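Non-structural protein 2 (Human rotavirus C, PDB 2GU0) probably binds single-stranded RNA and hydrolyses nucleoside and RNA 5'-triphosphates as a homooctamer, and takes part in forming viroplasms and in replicating and packaging the viral genome. Local coordinates at residues A[5-10]-A[78-83]; A[67-72]-A[175-180]. All blocks are in the same frame, centred on the assembly; numbering follows the deposited sequence.

Interaction 1. Residues A[5-10]-A[78-83]; sequences ACFVSF and ELVNLL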
loop_
_atom_site.group_PDB
_atom_site.type_symbol
_atom_site.label_atom_id
_atom_site.label_comp_id
_atom_site.label_asym_id
_atom_site.label_seq_id
_atom_site.Cartn_x
_atom_site.Cartn_y
_atom_site.Cartn_z
ATOM N N ALA A 5 24.925 -30.055 14.933
ATOM C CA ALA A 5 25.905 -28.980 15.089
ATOM C C ALA A 5 25.756 -27.839 14.076
ATOM O O ALA A 5 26.520 -26.877 14.108
ATOM C CB ALA A 5 27.320 -29.543 15.003
ATOM N N CYS A 6 24.805 -27.952 13.163
ATOM C CA CYS A 6 24.597 -26.884 12.204
ATOM C C CYS A 6 23.575 -25.933 12.792
ATOM O O CYS A 6 23.298 -24.885 12.222
ATOM C CB CYS A 6 24.053 -27.420 10.891
ATOM S SG CYS A 6 25.150 -28.504 10.003
ATOM N N PHE A 7 23.024 -26.297 13.945
ATOM C CA PHE A 7 22.011 -25.472 14.581
ATOM C C PHE A 7 22.268 -25.041 16.017
ATOM O O PHE A 7 21.712 -24.034 16.461
ATOM C CB PHE A 7 20.671 -26.187 14.544
ATOM C CG PHE A 7 20.284 -26.664 13.191
ATOM C CD1 PHE A 7 20.623 -27.939 12.772
ATOM C CD2 PHE A 7 19.575 -25.841 12.333
ATOM C CE1 PHE A 7 20.258 -28.391 11.519
ATOM C CE2 PHE A 7 19.203 -26.286 11.069
ATOM C CZ PHE A 7 19.546 -27.566 10.661
ATOM N N VAL A 8 23.086 -25.795 16.747
ATOM C CA VAL A 8 23.349 -25.475 18.143
ATOM C C VAL A 8 24.765 -25.765 18.626
ATOM O O VAL A 8 25.399 -26.736 18.204
ATOM C CB VAL A 8 22.405 -26.261 19.055
ATOM C CG1 VAL A 8 20.976 -25.946 18.725
ATOM C CG2 VAL A 8 22.651 -27.746 18.878
ATOM N N SER A 9 25.262 -24.911 19.514
ATOM C CA SER A 9 26.582 -25.102 20.105
ATOM C C SER A 9 26.289 -25.392 21.569
ATOM O O SER A 9 25.138 -25.257 21.996
ATOM C CB SER A 9 27.446 -23.849 19.949
ATOM O OG SER A 9 26.771 -22.701 20.396
ATOM N N PHE A 10 27.294 -25.781 22.349
ATOM C CA PHE A 10 27.028 -26.102 23.751
ATOM C C PHE A 10 28.088 -25.635 24.739
ATOM O O PHE A 10 29.188 -25.242 24.361
ATOM C CB PHE A 10 26.848 -27.613 23.896
ATOM C CG PHE A 10 28.038 -28.396 23.434
ATOM C CD1 PHE A 10 29.177 -28.483 24.223
ATOM C CD2 PHE A 10 28.052 -28.974 22.171
ATOM C CE1 PHE A 10 30.318 -29.133 23.751
ATOM C CE2 PHE A 10 29.187 -29.622 21.695
ATOM C CZ PHE A 10 30.321 -29.700 22.486
ATOM N N GLU A 78 14.093 -19.759 13.831
ATOM C CA GLU A 78 13.041 -20.501 14.510
ATOM C C GLU A 78 13.521 -21.878 14.945
ATOM O O GLU A 78 13.497 -22.207 16.123
ATOM C CB GLU A 78 11.845 -20.657 13.578
ATOM C CG GLU A 78 11.198 -19.353 13.202
ATOM C CD GLU A 78 10.352 -18.821 14.318
ATOM O OE1 GLU A 78 9.296 -19.443 14.588
ATOM O OE2 GLU A 78 10.745 -17.802 14.929
ATOM N N LEU A 79 13.949 -22.677 13.977
ATOM C CA LEU A 79 14.424 -24.022 14.244
ATOM C C LEU A 79 15.589 -23.986 15.232
ATOM O O LEU A 79 15.651 -24.775 16.185
ATOM C CB LEU A 79 14.868 -24.691 12.941
ATOM C CG LEU A 79 15.453 -26.095 13.080
ATOM C CD1 LEU A 79 14.384 -27.024 13.626
ATOM C CD2 LEU A 79 15.967 -26.588 11.746
ATOM N N VAL A 80 16.509 -23.064 14.998
ATOM C CA VAL A 80 17.670 -22.939 15.845
ATOM C C VAL A 80 17.262 -22.748 17.311
ATOM O O VAL A 80 17.844 -23.360 18.222
ATOM C CB VAL A 80 18.563 -21.783 15.309
ATOM C CG1 VAL A 80 19.180 -20.994 16.428
ATOM C CG2 VAL A 80 19.654 -22.361 14.427
ATOM N N ASN A 81 16.247 -21.923 17.547
ATOM C CA ASN A 81 15.809 -21.689 18.916
ATOM C C ASN A 81 14.985 -22.831 19.484
ATOM O O ASN A 81 15.023 -23.104 20.673
ATOM C CB ASN A 81 15.050 -20.379 19.004
ATOM C CG ASN A 81 15.978 -19.195 19.082
ATOM O OD1 ASN A 81 16.211 -18.506 18.096
ATOM N ND2 ASN A 81 16.542 -18.968 20.259
ATOM N N LEU A 82 14.236 -23.505 18.624
ATOM C CA LEU A 82 13.431 -24.633 19.047
ATOM C C LEU A 82 14.388 -25.724 19.538
ATOM O O LEU A 82 14.191 -26.321 20.593
ATOM C CB LEU A 82 12.608 -25.144 17.867
ATOM C CG LEU A 82 11.782 -26.390 18.153
ATOM C CD1 LEU A 82 10.668 -26.049 19.123
ATOM C CD2 LEU A 82 11.220 -26.924 16.852
ATOM N N LEU A 83 15.439 -25.967 18.770
ATOM C CA LEU A 83 16.403 -26.980 19.139
ATOM C C LEU A 83 17.110 -26.658 20.458
ATOM O O LEU A 83 17.228 -27.521 21.324
ATOM C CB LEU A 83 17.408 -27.176 18.002
ATOM C CG LEU A 83 16.766 -27.711 16.712
ATOM C CD1 LEU A 83 17.784 -27.746 15.589
ATOM C CD2 LEU A 83 16.194 -29.103 16.957
#
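Phe7 lies against one flank of the helix that includes 78-83, where it meets Leu79, Val80 and Leu83. The side chains that meet are all apolar, and no hydrogen bond crosses between the segments. The backbones come nearest at Phe7 and Val80, whose CA atoms are 5.2 Å apart, and the CB of Phe7 points toward the helix. Its CG stands beside the backbone N and opposite the carbonyl carbon (chi1 -52°), which lays the ring along the helix toward Leu79. Phe7 makes the closely packed part, being the residue most covered by the other segment and touching three residues of the helix. CD2 of Leu79 meets the CD2-CE2 side of the ring, 3.3 Å from CE2 of Phe7, while CD1 of Leu83 sits by the root of the side chain, 3.4 Å from CB of Phe7; both methyls come in at a slant. CG2 of Val80 lies near the ring plane at its edge and also touches the backbone, 3.3 Å from O of Phe7. Leu79 and Leu83 are one helical turn apart, so their branches meet the aromatic side chain at two points along its length.

Val8 makes the looser part. Its CG1 reaches CB of Leu83 at 3.8 Å, the two side chains crossing at about a right angle, and stays 4.1 Å from O of Val80. Toward solvent the contact ends: Glu78 is exposed and Asn81 points away on the helix, and Phe10 is partly exposed where the strand has left it.

Around this buried contact, Trp19 and Pro21 of strand 18-21, the antiparallel partner of strand 8-11, touch Val8 and Val80 respectively. Helix 108-119 packs on the same helix, Leu111 meeting Leu79 and Leu115 meeting Leu82.

Interaction 2. Residues A[67-72]-A[175-180]; sequences YGLDYE and KLLPLM
Asp70 and Leu176 join the two loops by a backbone hydrogen bond, N of Asp70 donating to O of Leu176 over 3.2 Å. Beside it, CB of Asp70 packs 3.2 Å from O of Lys175, a contact that is not a bond. A second, weak hydrogen bond runs from OH of Tyr67 to O of Pro178; the hydroxyl is crowded in the model, so its exact place is doubtful. Extension of the Tyr67 side chain, with CG opposite the backbone N (chi1 178°), brings the phenol across to 177-178.

The apolar contacts centre on Leu177. CD2 of Leu69 meets CG of Leu177 at 3.8 Å, the side chains slanting across each other, and CD2 of Leu177 lies against the face of the Gly68-Leu69 peptide. Pro178 CD is 4.1 Å from CE1 of Tyr67.

Charge plays a lesser part: OD2 of Asp70 and NZ of Lys175 are 5.4 Å apart, too far for a salt bridge, though their opposite charges may attract. Glu112 takes hydrogen bonds from the backbone N atoms of Lys175 and Leu176, fixing that loop to helix 108-119.

Asp70 is the centre of an inverse gamma turn, closed by a weak bond from N of Tyr71 to O of Leu69. This is a loop-to-loop junction between the N-terminal region and the HIT-like C-terminal region, beside Val108 and Arg109, predicted ATP-binding residues.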
loop_
_atom_site.group_PDB
_atom_site.type_symbol
_atom_site.label_atom_id
_atom_site.label_comp_id
_atom_site.label_asym_id
_atom_site.label_seq_id
_atom_site.Cartn_x
_atom_site.Cartn_y
_atom_site.Cartn_z
ATOM N N TYR A 67 22.901 -26.278 -3.094
ATOM C CA TYR A 67 21.633 -26.472 -2.410
ATOM C C TYR A 67 21.864 -26.891 -0.983
ATOM O O TYR A 67 22.456 -27.938 -0.731
ATOM C CB TYR A 67 20.802 -27.551 -3.084
ATOM C CG TYR A 67 19.492 -27.832 -2.377
ATOM C CD1 TYR A 67 18.483 -26.866 -2.324
ATOM C CD2 TYR A 67 19.250 -29.071 -1.781
ATOM C CE1 TYR A 67 17.261 -27.130 -1.703
ATOM C CE2 TYR A 67 18.037 -29.344 -1.159
ATOM C CZ TYR A 67 17.046 -28.371 -1.125
ATOM O OH TYR A 67 15.837 -28.644 -0.531
ATOM N N GLY A 68 21.384 -26.077 -0.050
ATOM C CA GLY A 68 21.536 -26.400 1.350
ATOM C C GLY A 68 20.530 -25.668 2.212
ATOM O O GLY A 68 19.565 -25.082 1.716
ATOM N N LEU A 69 20.758 -25.721 3.517
ATOM C CA LEU A 69 19.905 -25.053 4.476
ATOM C C LEU A 69 19.891 -23.575 4.161
ATOM O O LEU A 69 20.942 -22.950 4.072
ATOM C CB LEU A 69 20.463 -25.245 5.883
ATOM C CG LEU A 69 20.418 -26.670 6.396
ATOM C CD1 LEU A 69 21.303 -26.832 7.610
ATOM C CD2 LEU A 69 18.985 -27.006 6.714
ATOM N N ASP A 70 18.714 -23.003 3.991
ATOM C CA ASP A 70 18.654 -21.581 3.717
ATOM C C ASP A 70 18.691 -20.901 5.088
ATOM O O ASP A 70 17.688 -20.403 5.598
ATOM C CB ASP A 70 17.381 -21.252 2.925
ATOM C CG ASP A 70 17.267 -19.785 2.595
ATOM O OD1 ASP A 70 18.329 -19.126 2.485
ATOM O OD2 ASP A 70 16.121 -19.302 2.446
ATOM N N TYR A 71 19.877 -20.913 5.681
ATOM C CA TYR A 71 20.105 -20.361 7.004
ATOM C C TYR A 71 19.859 -18.865 7.082
ATOM O O TYR A 71 19.812 -18.295 8.180
ATOM C CB TYR A 71 21.531 -20.690 7.436
ATOM C CG TYR A 71 22.594 -20.012 6.600
ATOM C CD1 TYR A 71 23.019 -18.726 6.904
ATOM C CD2 TYR A 71 23.131 -20.634 5.480
ATOM C CE1 TYR A 71 23.941 -18.075 6.118
ATOM C CE2 TYR A 71 24.054 -19.989 4.684
ATOM C CZ TYR A 71 24.452 -18.704 5.008
ATOM O OH TYR A 71 25.333 -18.017 4.208
ATOM N N GLU A 72 19.698 -18.234 5.920
ATOM C CA GLU A 72 19.439 -16.796 5.864
ATOM C C GLU A 72 17.969 -16.581 6.163
ATOM O O GLU A 72 17.528 -15.464 6.442
ATOM C CB GLU A 72 19.770 -16.243 4.481
ATOM C CG GLU A 72 21.218 -16.412 4.076
ATOM C CD GLU A 72 21.901 -15.086 3.775
ATOM O OE1 GLU A 72 21.449 -14.049 4.319
ATOM O OE2 GLU A 72 22.897 -15.088 3.009
ATOM N N LYS A 175 10.919 -23.179 3.725
ATOM C CA LYS A 175 11.947 -22.173 3.494
ATOM C C LYS A 175 13.368 -22.745 3.686
ATOM O O LYS A 175 14.329 -22.240 3.109
ATOM C CB LYS A 175 11.728 -20.951 4.398
ATOM C CG LYS A 175 10.794 -19.896 3.799
ATOM C CD LYS A 175 10.915 -18.515 4.502
ATOM C CE LYS A 175 12.150 -17.673 4.071
ATOM N NZ LYS A 175 12.285 -16.390 4.847
ATOM N N LEU A 176 13.498 -23.813 4.471
ATOM C CA LEU A 176 14.805 -24.417 4.717
ATOM C C LEU A 176 15.331 -25.273 3.568
ATOM O O LEU A 176 16.317 -24.913 2.933
ATOM C CB LEU A 176 14.783 -25.234 6.016
ATOM C CG LEU A 176 14.714 -24.420 7.315
ATOM C CD1 LEU A 176 14.799 -25.346 8.519
ATOM C CD2 LEU A 176 15.862 -23.425 7.349
ATOM N N LEU A 177 14.681 -26.398 3.298
ATOM C CA LEU A 177 15.108 -27.277 2.219
ATOM C C LEU A 177 13.922 -27.678 1.366
ATOM O O LEU A 177 13.408 -28.789 1.491
ATOM C CB LEU A 177 15.762 -28.524 2.788
ATOM C CG LEU A 177 16.938 -28.284 3.736
ATOM C CD1 LEU A 177 17.348 -29.605 4.382
ATOM C CD2 LEU A 177 18.109 -27.674 2.975
ATOM N N PRO A 178 13.477 -26.777 0.473
ATOM C CA PRO A 178 12.343 -26.982 -0.437
ATOM C C PRO A 178 12.426 -28.311 -1.172
ATOM O O PRO A 178 13.510 -28.745 -1.551
ATOM C CB PRO A 178 12.451 -25.798 -1.384
ATOM C CG PRO A 178 13.003 -24.733 -0.509
ATOM C CD PRO A 178 14.098 -25.464 0.228
ATOM N N LEU A 179 11.280 -28.955 -1.371
ATOM C CA LEU A 179 11.241 -30.247 -2.059
ATOM C C LEU A 179 9.865 -30.492 -2.686
ATOM O O LEU A 179 8.839 -30.033 -2.174
ATOM C CB LEU A 179 11.573 -31.370 -1.076
ATOM C CG LEU A 179 11.913 -32.710 -1.710
ATOM C CD1 LEU A 179 13.189 -32.538 -2.499
ATOM C CD2 LEU A 179 12.087 -33.778 -0.644
ATOM N N MET A 180 9.845 -31.240 -3.783
ATOM C CA MET A 180 8.596 -31.503 -4.495
ATOM C C MET A 180 7.892 -32.816 -4.180
ATOM O O MET A 180 6.690 -32.931 -4.400
ATOM C CB MET A 180 8.843 -31.406 -5.998
ATOM C CG MET A 180 9.626 -30.171 -6.374
ATOM S SD MET A 180 8.974 -28.740 -5.515
ATOM C CE MET A 180 7.366 -28.509 -6.384
#

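The centres of interactions 1 and 2 are about 16 Å apart, and the contacts touch: CZ of Phe7 is 3.6 Å from CD1 of Leu69, and CD2 of Leu79 is 3.6 Å from CD1 of Leu176. Along the chain the segments alternate, 5-10, 67-72, 78-83, then 175-180. Interaction 1 lies wholly in the N-terminal region, whereas interaction 2 ties that region to the loop between strands 164-170 and 182-188 of the C-terminal five-stranded sheet. Helix 74-90 supplies one side of interaction 1 and touches interaction 2 through Tyr76 and Leu79; helix 108-119 packs against both. Apolar packing thus runs from the N-terminal interior to the inter-region boundary, near Val108 of the predicted ATP site.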